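Local coordinates for protein NADPH-flavin oxidoreductase (Helicobacter pylori, PDB 2H0U) that binds flavin mononucleotide and, as a member of the nitroreductase family, probably uses NAD(P)H to reduce flavins or nitro compounds, at residues F14-I25 and C193-K204. Numbering follows the deposited sequence.
With FMN (flavin mononucleotide), chain B.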
ATOM      1  N   PHE A  14     -11.374   3.524  10.195  1.00 19.87           N
ATOM      2  CA  PHE A  14     -10.921   4.899  10.325  1.00 20.35           C
ATOM      3  C   PHE A  14      -9.674   4.872  11.188  1.00 19.66           C
ATOM      4  O   PHE A  14      -9.336   3.847  11.766  1.00 19.25           O
ATOM      5  CB  PHE A  14     -12.001   5.794  10.970  1.00 20.53           C
ATOM      6  CG  PHE A  14     -12.120   5.623  12.464  1.00 21.16           C
ATOM      7  CD1 PHE A  14     -11.646   6.609  13.348  1.00 19.69           C
ATOM      8  CD2 PHE A  14     -12.742   4.474  12.998  1.00 19.14           C
ATOM      9  CE1 PHE A  14     -11.792   6.440  14.734  1.00 21.01           C
ATOM     10  CE2 PHE A  14     -12.841   4.290  14.375  1.00 17.58           C
ATOM     11  CZ  PHE A  14     -12.384   5.261  15.241  1.00 20.62           C
ATOM     12  N   ALA A  15      -8.986   5.999  11.266  1.00 19.73           N
ATOM     13  CA  ALA A  15      -7.755   6.045  12.037  1.00 19.82           C
ATOM     14  C   ALA A  15      -8.110   6.233  13.517  1.00 19.11           C
ATOM     15  O   ALA A  15      -8.314   7.374  14.019  1.00 19.44           O
ATOM     16  CB  ALA A  15      -6.818   7.158  11.519  1.00 18.93           C
ATOM     17  N   ALA A  16      -8.223   5.101  14.218  1.00 17.91           N
ATOM     18  CA  ALA A  16      -8.598   5.136  15.627  1.00 18.06           C
ATOM     19  C   ALA A  16      -7.432   5.616  16.475  1.00 18.53           C
ATOM     20  O   ALA A  16      -6.337   5.033  16.452  1.00 18.29           O
ATOM     21  CB  ALA A  16      -9.089   3.743  16.084  1.00 17.71           C
ATOM     22  N   LYS A  17      -7.663   6.684  17.237  1.00 19.06           N
ATOM     23  CA  LYS A  17      -6.607   7.253  18.102  1.00 20.10           C
ATOM     24  C   LYS A  17      -6.789   6.944  19.586  1.00 19.77           C
ATOM     25  O   LYS A  17      -5.838   7.115  20.374  1.00 20.47           O
ATOM     26  CB  LYS A  17      -6.511   8.784  17.958  1.00 21.00           C
ATOM     27  CG  LYS A  17      -6.164   9.377  16.562  1.00 24.01           C
ATOM     28  CD  LYS A  17      -5.481   8.425  15.577  1.00 26.80           C
ATOM     29  CE  LYS A  17      -5.481   9.051  14.168  1.00 23.46           C
ATOM     30  NZ  LYS A  17      -5.135  10.534  14.124  1.00 26.29           N
ATOM     31  N   LYS A  18      -7.999   6.546  19.980  1.00 18.97           N
ATOM     32  CA  LYS A  18      -8.332   6.221  21.365  1.00 18.51           C
ATOM     33  C   LYS A  18      -8.867   4.784  21.477  1.00 17.40           C
ATOM     34  O   LYS A  18      -9.839   4.404  20.811  1.00 18.32           O
ATOM     35  CB  LYS A  18      -9.381   7.185  21.929  1.00 18.75           C
ATOM     36  CG  LYS A  18      -8.967   8.627  22.008  1.00 22.44           C
ATOM     37  CD  LYS A  18      -9.848   9.291  23.086  1.00 27.60           C
ATOM     38  CE  LYS A  18      -9.496  10.732  23.403  1.00 32.94           C
ATOM     39  NZ  LYS A  18     -10.290  11.658  22.546  1.00 34.95           N
ATOM     40  N   TYR A  19      -8.219   3.995  22.319  1.00 15.65           N
ATOM     41  CA  TYR A  19      -8.451   2.562  22.384  1.00 14.09           C
ATOM     42  C   TYR A  19      -8.927   2.156  23.760  1.00 14.39           C
ATOM     43  O   TYR A  19      -8.574   2.781  24.774  1.00 13.49           O
ATOM     44  CB  TYR A  19      -7.165   1.800  22.039  1.00 13.86           C
ATOM     45  CG  TYR A  19      -6.809   1.903  20.575  1.00 13.45           C
ATOM     46  CD1 TYR A  19      -7.336   0.987  19.644  1.00 11.07           C
ATOM     47  CD2 TYR A  19      -5.982   2.925  20.109  1.00 14.62           C
ATOM     48  CE1 TYR A  19      -7.054   1.074  18.314  1.00 10.41           C
ATOM     49  CE2 TYR A  19      -5.683   3.016  18.756  1.00 12.06           C
ATOM     50  CZ  TYR A  19      -6.232   2.095  17.877  1.00 12.01           C
ATOM     51  OH  TYR A  19      -5.950   2.184  16.549  1.00 13.76           O
ATOM     52  N   ASP A  20      -9.756   1.124  23.776  1.00 13.74           N
ATOM     53  CA  ASP A  20     -10.303   0.585  24.999  1.00 14.66           C
ATOM     54  C   ASP A  20      -9.204  -0.247  25.682  1.00 14.74           C
ATOM     55  O   ASP A  20      -8.870  -1.307  25.196  1.00 13.72           O
ATOM     56  CB  ASP A  20     -11.522  -0.281  24.649  1.00 13.93           C
ATOM     57  CG  ASP A  20     -12.270  -0.760  25.880  1.00 16.87           C
ATOM     58  OD1 ASP A  20     -11.647  -0.811  26.969  1.00 13.90           O
ATOM     59  OD2 ASP A  20     -13.463  -1.120  25.736  1.00 15.65           O
ATOM     60  N   PRO A  21      -8.663   0.226  26.829  1.00 16.02           N
ATOM     61  CA  PRO A  21      -7.506  -0.489  27.388  1.00 17.33           C
ATOM     62  C   PRO A  21      -7.924  -1.804  28.036  1.00 17.80           C
ATOM     63  O   PRO A  21      -7.063  -2.593  28.422  1.00 20.03           O
ATOM     64  CB  PRO A  21      -6.962   0.487  28.453  1.00 16.69           C
ATOM     65  CG  PRO A  21      -8.198   1.227  28.922  1.00 16.40           C
ATOM     66  CD  PRO A  21      -9.096   1.336  27.696  1.00 15.73           C
ATOM     67  N   ASN A  22      -9.220  -2.063  28.157  1.00 17.97           N
ATOM     68  CA  ASN A  22      -9.640  -3.315  28.782  1.00 18.02           C
ATOM     69  C   ASN A  22     -10.206  -4.371  27.831  1.00 18.21           C
ATOM     70  O   ASN A  22     -10.827  -5.342  28.271  1.00 17.79           O
ATOM     71  CB  ASN A  22     -10.654  -3.037  29.890  1.00 19.08           C
ATOM     72  CG  ASN A  22     -10.144  -2.033  30.907  1.00 19.98           C
ATOM     73  OD1 ASN A  22     -10.792  -1.011  31.167  1.00 22.83           O
ATOM     74  ND2 ASN A  22      -8.967  -2.298  31.458  1.00 20.24           N
ATOM     75  N   ARG A  23      -9.997  -4.191  26.534  1.00 16.99           N
ATOM     76  CA  ARG A  23     -10.487  -5.171  25.586  1.00 17.50           C
ATOM     77  C   ARG A  23      -9.330  -5.512  24.670  1.00 16.97           C
ATOM     78  O   ARG A  23      -8.790  -4.626  24.027  1.00 18.10           O
ATOM     79  CB  ARG A  23     -11.614  -4.562  24.774  1.00 18.08           C
ATOM     80  CG  ARG A  23     -12.560  -5.570  24.247  1.00 20.42           C
ATOM     81  CD  ARG A  23     -13.661  -4.853  23.505  1.00 20.96           C
ATOM     82  NE  ARG A  23     -14.180  -5.742  22.489  1.00 17.84           N
ATOM     83  CZ  ARG A  23     -15.018  -5.376  21.533  1.00 18.57           C
ATOM     84  NH1 ARG A  23     -15.451  -4.129  21.467  1.00 19.67           N
ATOM     85  NH2 ARG A  23     -15.420  -6.271  20.652  1.00 17.20           N
ATOM     86  N   ARG A  24      -8.918  -6.772  24.622  1.00 16.21           N
ATOM     87  CA  ARG A  24      -7.821  -7.115  23.721  1.00 16.33           C
ATOM     88  C   ARG A  24      -8.275  -8.016  22.577  1.00 13.50           C
ATOM     89  O   ARG A  24      -9.312  -8.690  22.648  1.00 11.60           O
ATOM     90  CB  ARG A  24      -6.610  -7.686  24.464  1.00 17.82           C
ATOM     91  CG  ARG A  24      -5.292  -7.357  23.724  1.00 23.45           C
ATOM     92  CD  ARG A  24      -4.058  -7.335  24.664  1.00 32.30           C
ATOM     93  NE  ARG A  24      -3.371  -8.619  24.641  1.00 37.69           N
ATOM     94  CZ  ARG A  24      -2.393  -8.923  23.797  1.00 40.93           C
ATOM     95  NH1 ARG A  24      -1.974  -8.015  22.921  1.00 42.83           N
ATOM     96  NH2 ARG A  24      -1.822 -10.124  23.842  1.00 41.65           N
ATOM     97  N   ILE A  25      -7.513  -7.980  21.501  1.00 12.63           N
ATOM     98  CA  ILE A  25      -7.797  -8.824  20.350  1.00 10.07           C
ATOM     99  C   ILE A  25      -7.476 -10.243  20.813  1.00 11.07           C
ATOM    100  O   ILE A  25      -6.440 -10.468  21.436  1.00 11.58           O
ATOM    101  CB  ILE A  25      -6.909  -8.416  19.166  1.00 10.41           C
ATOM    102  CG1 ILE A  25      -7.210  -6.957  18.810  1.00  7.52           C
ATOM    103  CG2 ILE A  25      -7.168  -9.332  17.992  1.00  8.65           C
ATOM    104  CD1 ILE A  25      -6.156  -6.310  17.814  1.00  7.92           C
ATOM    105  N   CYS A 193      -1.063   0.193  14.533  1.00  7.93           N
ATOM    106  CA  CYS A 193      -1.564  -0.408  15.766  1.00  8.57           C
ATOM    107  C   CYS A 193      -2.956  -0.921  15.548  1.00  8.46           C
ATOM    108  O   CYS A 193      -3.665  -0.463  14.638  1.00  7.63           O
ATOM    109  CB  CYS A 193      -1.515   0.581  16.923  1.00  9.98           C
ATOM    110  SG  CYS A 193      -2.549   2.009  16.767  1.00 12.06           S
ATOM    111  N   PHE A 194      -3.344  -1.892  16.373  1.00  8.18           N
ATOM    112  CA  PHE A 194      -4.638  -2.564  16.227  1.00  7.47           C
ATOM    113  C   PHE A 194      -5.234  -2.692  17.619  1.00  6.99           C
ATOM    114  O   PHE A 194      -4.480  -2.877  18.594  1.00  7.85           O
ATOM    115  CB  PHE A 194      -4.426  -3.974  15.640  1.00  7.14           C
ATOM    116  CG  PHE A 194      -3.861  -3.968  14.231  1.00  5.70           C
ATOM    117  CD1 PHE A 194      -4.727  -4.023  13.133  1.00  6.65           C
ATOM    118  CD2 PHE A 194      -2.487  -3.810  14.019  1.00  7.54           C
ATOM    119  CE1 PHE A 194      -4.213  -3.966  11.802  1.00  4.85           C
ATOM    120  CE2 PHE A 194      -1.939  -3.790  12.678  1.00  7.68           C
ATOM    121  CZ  PHE A 194      -2.801  -3.840  11.598  1.00  5.22           C
ATOM    122  N   GLY A 195      -6.552  -2.586  17.705  1.00  7.03           N
ATOM    123  CA  GLY A 195      -7.272  -2.810  18.969  1.00  7.59           C
ATOM    124  C   GLY A 195      -8.712  -2.415  18.831  1.00  8.83           C
ATOM    125  O   GLY A 195      -9.248  -2.365  17.725  1.00  8.83           O
ATOM    126  N   TYR A 196      -9.349  -2.115  19.958  1.00  9.01           N
ATOM    127  CA  TYR A 196     -10.757  -1.651  19.904  1.00 10.31           C
ATOM    128  C   TYR A 196     -10.900  -0.201  20.306  1.00  9.94           C
ATOM    129  O   TYR A 196     -10.420   0.209  21.361  1.00  9.43           O
ATOM    130  CB  TYR A 196     -11.626  -2.535  20.791  1.00 10.29           C
ATOM    131  CG  TYR A 196     -11.688  -3.940  20.302  1.00 11.63           C
ATOM    132  CD1 TYR A 196     -12.587  -4.298  19.302  1.00 10.89           C
ATOM    133  CD2 TYR A 196     -10.838  -4.924  20.832  1.00 13.15           C
ATOM    134  CE1 TYR A 196     -12.646  -5.601  18.837  1.00 10.84           C
ATOM    135  CE2 TYR A 196     -10.888  -6.244  20.374  1.00 12.44           C
ATOM    136  CZ  TYR A 196     -11.799  -6.560  19.371  1.00 11.91           C
ATOM    137  OH  TYR A 196     -11.907  -7.846  18.922  1.00 13.82           O
ATOM    138  N   ARG A 197     -11.608   0.565  19.481  1.00 10.27           N
ATOM    139  CA  ARG A 197     -11.742   2.001  19.680  1.00 10.40           C
ATOM    140  C   ARG A 197     -12.506   2.298  20.978  1.00 11.33           C
ATOM    141  O   ARG A 197     -13.373   1.520  21.400  1.00 10.23           O
ATOM    142  CB  ARG A 197     -12.495   2.657  18.491  1.00 11.05           C
ATOM    143  CG  ARG A 197     -13.961   2.160  18.366  1.00 11.61           C
ATOM    144  CD  ARG A 197     -14.632   2.727  17.104  1.00 10.89           C
ATOM    145  NE  ARG A 197     -15.978   2.188  16.876  1.00 14.90           N
ATOM    146  CZ  ARG A 197     -17.116   2.663  17.394  1.00 18.92           C
ATOM    147  NH1 ARG A 197     -17.129   3.694  18.229  1.00 19.05           N
ATOM    148  NH2 ARG A 197     -18.262   2.067  17.083  1.00 21.09           N
ATOM    149  N   ASN A 198     -12.160   3.418  21.592  1.00 11.64           N
ATOM    150  CA  ASN A 198     -12.921   3.931  22.708  1.00 14.33           C
ATOM    151  C   ASN A 198     -13.419   5.346  22.415  1.00 15.62           C
ATOM    152  O   ASN A 198     -13.475   6.205  23.301  1.00 16.38           O
ATOM    153  CB  ASN A 198     -12.078   3.881  23.976  1.00 14.71           C
ATOM    154  CG  ASN A 198     -12.932   3.798  25.200  1.00 17.55           C
ATOM    155  OD1 ASN A 198     -14.141   3.571  25.100  1.00 16.49           O
ATOM    156  ND2 ASN A 198     -12.323   3.950  26.358  1.00 20.18           N
ATOM    157  N   GLN A 199     -13.760   5.585  21.144  1.00 17.40           N
ATOM    158  CA  GLN A 199     -14.242   6.884  20.682  1.00 18.69           C
ATOM    159  C   GLN A 199     -15.202   6.628  19.537  1.00 18.55           C
ATOM    160  O   GLN A 199     -15.263   5.495  19.028  1.00 18.21           O
ATOM    161  CB  GLN A 199     -13.090   7.757  20.177  1.00 18.11           C
ATOM    162  CG  GLN A 199     -12.293   7.143  19.062  1.00 21.04           C
ATOM    163  CD  GLN A 199     -11.183   8.052  18.564  1.00 22.64           C
ATOM    164  OE1 GLN A 199     -11.125   9.265  18.868  1.00 25.38           O
ATOM    165  NE2 GLN A 199     -10.280   7.465  17.844  1.00 22.37           N
ATOM    166  N   GLU A 200     -15.931   7.661  19.122  1.00 18.52           N
ATOM    167  CA  GLU A 200     -16.816   7.515  17.959  1.00 18.97           C
ATOM    168  C   GLU A 200     -15.979   7.372  16.686  1.00 19.31           C
ATOM    169  O   GLU A 200     -14.820   7.823  16.630  1.00 18.80           O
ATOM    170  CB  GLU A 200     -17.798   8.688  17.842  1.00 20.19           C
ATOM    171  CG  GLU A 200     -18.815   8.780  18.987  1.00 22.84           C
ATOM    172  CD  GLU A 200     -19.828   7.641  19.000  1.00 28.80           C
ATOM    173  OE1 GLU A 200     -20.434   7.329  17.954  1.00 31.05           O
ATOM    174  OE2 GLU A 200     -20.041   7.053  20.080  1.00 34.02           O
ATOM    175  N   ILE A 201     -16.560   6.733  15.672  1.00 18.34           N
ATOM    176  CA  ILE A 201     -15.927   6.677  14.348  1.00 19.59           C
ATOM    177  C   ILE A 201     -15.817   8.083  13.758  1.00 19.46           C
ATOM    178  O   ILE A 201     -16.808   8.787  13.641  1.00 19.98           O
ATOM    179  CB  ILE A 201     -16.723   5.686  13.429  1.00 20.23           C
ATOM    180  CG1 ILE A 201     -16.696   4.292  14.049  1.00 18.63           C
ATOM    181  CG2 ILE A 201     -16.204   5.698  11.947  1.00 20.35           C
ATOM    182  CD1 ILE A 201     -17.716   3.354  13.487  1.00 22.59           C
ATOM    183  N   THR A 202     -14.603   8.499  13.397  1.00 20.25           N
ATOM    184  CA  THR A 202     -14.365   9.851  12.860  1.00 20.20           C
ATOM    185  C   THR A 202     -14.971   9.907  11.458  1.00 20.09           C
ATOM    186  O   THR A 202     -14.574   9.099  10.614  1.00 18.80           O
ATOM    187  CB  THR A 202     -12.836  10.104  12.767  1.00 20.61           C
ATOM    188  OG1 THR A 202     -12.255   9.872  14.055  1.00 22.11           O
ATOM    189  CG2 THR A 202     -12.494  11.557  12.301  1.00 20.04           C
ATOM    190  N   PRO A 203     -15.897  10.865  11.201  1.00 20.40           N
ATOM    191  CA  PRO A 203     -16.471  10.926   9.840  1.00 19.99           C
ATOM    192  C   PRO A 203     -15.382  11.209   8.777  1.00 19.19           C
ATOM    193  O   PRO A 203     -14.419  11.934   9.042  1.00 18.97           O
ATOM    194  CB  PRO A 203     -17.473  12.086   9.900  1.00 19.82           C
ATOM    195  CG  PRO A 203     -17.605  12.496  11.334  1.00 21.88           C
ATOM    196  CD  PRO A 203     -16.425  11.922  12.101  1.00 21.15           C
ATOM    197  N   LYS A 204     -15.541  10.649   7.591  1.00 19.49           N
ATOM    198  CA  LYS A 204     -14.562  10.817   6.522  1.00 18.46           C
ATOM    199  C   LYS A 204     -14.610  12.232   5.977  1.00 19.74           C
ATOM    200  O   LYS A 204     -15.699  12.798   5.805  1.00 18.68           O
ATOM    201  CB  LYS A 204     -14.859   9.835   5.385  1.00 18.67           C
ATOM    202  CG  LYS A 204     -14.539   8.430   5.728  1.00 17.76           C
ATOM    203  CD  LYS A 204     -13.051   8.136   5.441  1.00 17.76           C
ATOM    204  CE  LYS A 204     -12.668   6.675   5.804  1.00 17.92           C
ATOM    205  NZ  LYS A 204     -12.543   6.483   7.320  1.00 20.04           N
TER
HETATM  206  N1  FMN B 301      -2.177   9.172  12.387  1.00 14.90           N
HETATM  207  C2  FMN B 301      -1.474   9.521  13.532  1.00 15.17           C
HETATM  208  O2  FMN B 301      -2.079  10.040  14.461  1.00 15.96           O
HETATM  209  N3  FMN B 301      -0.119   9.338  13.623  1.00 15.03           N
HETATM  210  C4  FMN B 301       0.572   8.815  12.559  1.00 14.41           C
HETATM  211  O4  FMN B 301       1.755   8.516  12.695  1.00 15.77           O
HETATM  212  C4A FMN B 301      -0.136   8.494  11.379  1.00 13.56           C
HETATM  213  N5  FMN B 301       0.536   7.972  10.301  1.00 14.25           N
HETATM  214  C5A FMN B 301      -0.145   7.553   9.171  1.00 13.50           C
HETATM  215  C6  FMN B 301       0.611   6.998   8.118  1.00 13.41           C
HETATM  216  C7  FMN B 301      -0.082   6.583   6.969  1.00 12.61           C
HETATM  217  C7M FMN B 301       0.637   5.664   6.024  1.00 10.55           C
HETATM  218  C8  FMN B 301      -1.474   6.752   6.839  1.00 12.88           C
HETATM  219  C8M FMN B 301      -2.221   6.026   5.713  1.00  7.45           C
HETATM  220  C9  FMN B 301      -2.193   7.303   7.888  1.00 13.46           C
HETATM  221  C9A FMN B 301      -1.524   7.727   9.055  1.00 14.16           C
HETATM  222  N10 FMN B 301      -2.226   8.311  10.119  1.00 13.01           N
HETATM  223  C10 FMN B 301      -1.519   8.657  11.297  1.00 13.37           C
HETATM  224  C1' FMN B 301      -3.709   8.539  10.078  1.00 11.41           C
HETATM  225  C2' FMN B 301      -4.118   9.574   9.020  1.00 12.03           C
HETATM  226  O2' FMN B 301      -4.111  10.846   9.622  1.00 13.76           O
HETATM  227  C3' FMN B 301      -5.530   9.198   8.553  1.00 14.09           C
HETATM  228  O3' FMN B 301      -5.509   7.932   7.924  1.00 14.09           O
HETATM  229  C4' FMN B 301      -6.157  10.148   7.539  1.00 13.65           C
HETATM  230  O4' FMN B 301      -6.357  11.398   8.179  1.00 15.49           O
HETATM  231  C5' FMN B 301      -7.489   9.658   6.938  1.00 16.24           C
HETATM  232  O5' FMN B 301      -8.406   9.487   8.033  1.00 14.50           O
HETATM  233  P   FMN B 301      -9.084   8.058   8.285  1.00 14.83           P
HETATM  234  O1P FMN B 301      -7.952   7.066   8.362  1.00 12.96           O
HETATM  235  O2P FMN B 301      -9.824   8.168   9.616  1.00 16.69           O
HETATM  236  O3P FMN B 301     -10.033   7.721   7.165  1.00 13.53           O
HETATM  237  O   HOH W   1      -9.500   9.731  13.815  1.00 17.84           O
HETATM  238  O   HOH W   2      -9.836   4.743  26.254  1.00 32.18           O
HETATM  239  O   HOH W   3      -7.978  -2.319  22.449  1.00 25.90           O
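The Phe14 ring has Ile201 CA over the centre of one face, 3.9 Å from the centroid in a CH-pi contact, with Thr202 N nearer the rim; Ala16 N lies over the opposite face, also toward the rim. Arg197 CD comes to the edge of the Phe14 ring, at CE2, and FMN O2P lies near the ring plane on the CB side. With chi1 at 77°, CG sits between backbone N and carbonyl carbon, which lays the ring against Ile201 and Thr202. At the other end the Arg23 guanidinium lies flat on Tyr196, planes 8° apart, a cation-pi stack; Arg24 O meets the edge of the tyrosine ring. Cys193 SG approaches the Tyr19 ring obliquely, 3.4 Å from its OH. Between the Phe14 and Tyr196 clusters, Tyr19 and Arg197 form a single beta bridge: Asp20 N donates to Tyr196 O (2.7 Å) almost straight on, while Asn198 N reaches Lys18 O (2.6 Å) from above the carbonyl plane. Water 1 links Ala15 O to Thr202 OG1. The loop after helix 3-12 is thus laced to the chain following strand 186-195, and its Phe14 end contributes to the nitroreductase-family FMN site: Ala15 N (to O2P, 2.9 Å) and Lys204 NZ (to O3P, 2.8 Å) bind the phosphate beside Arg13 and Arg206, Lys17 NZ the flavin O2.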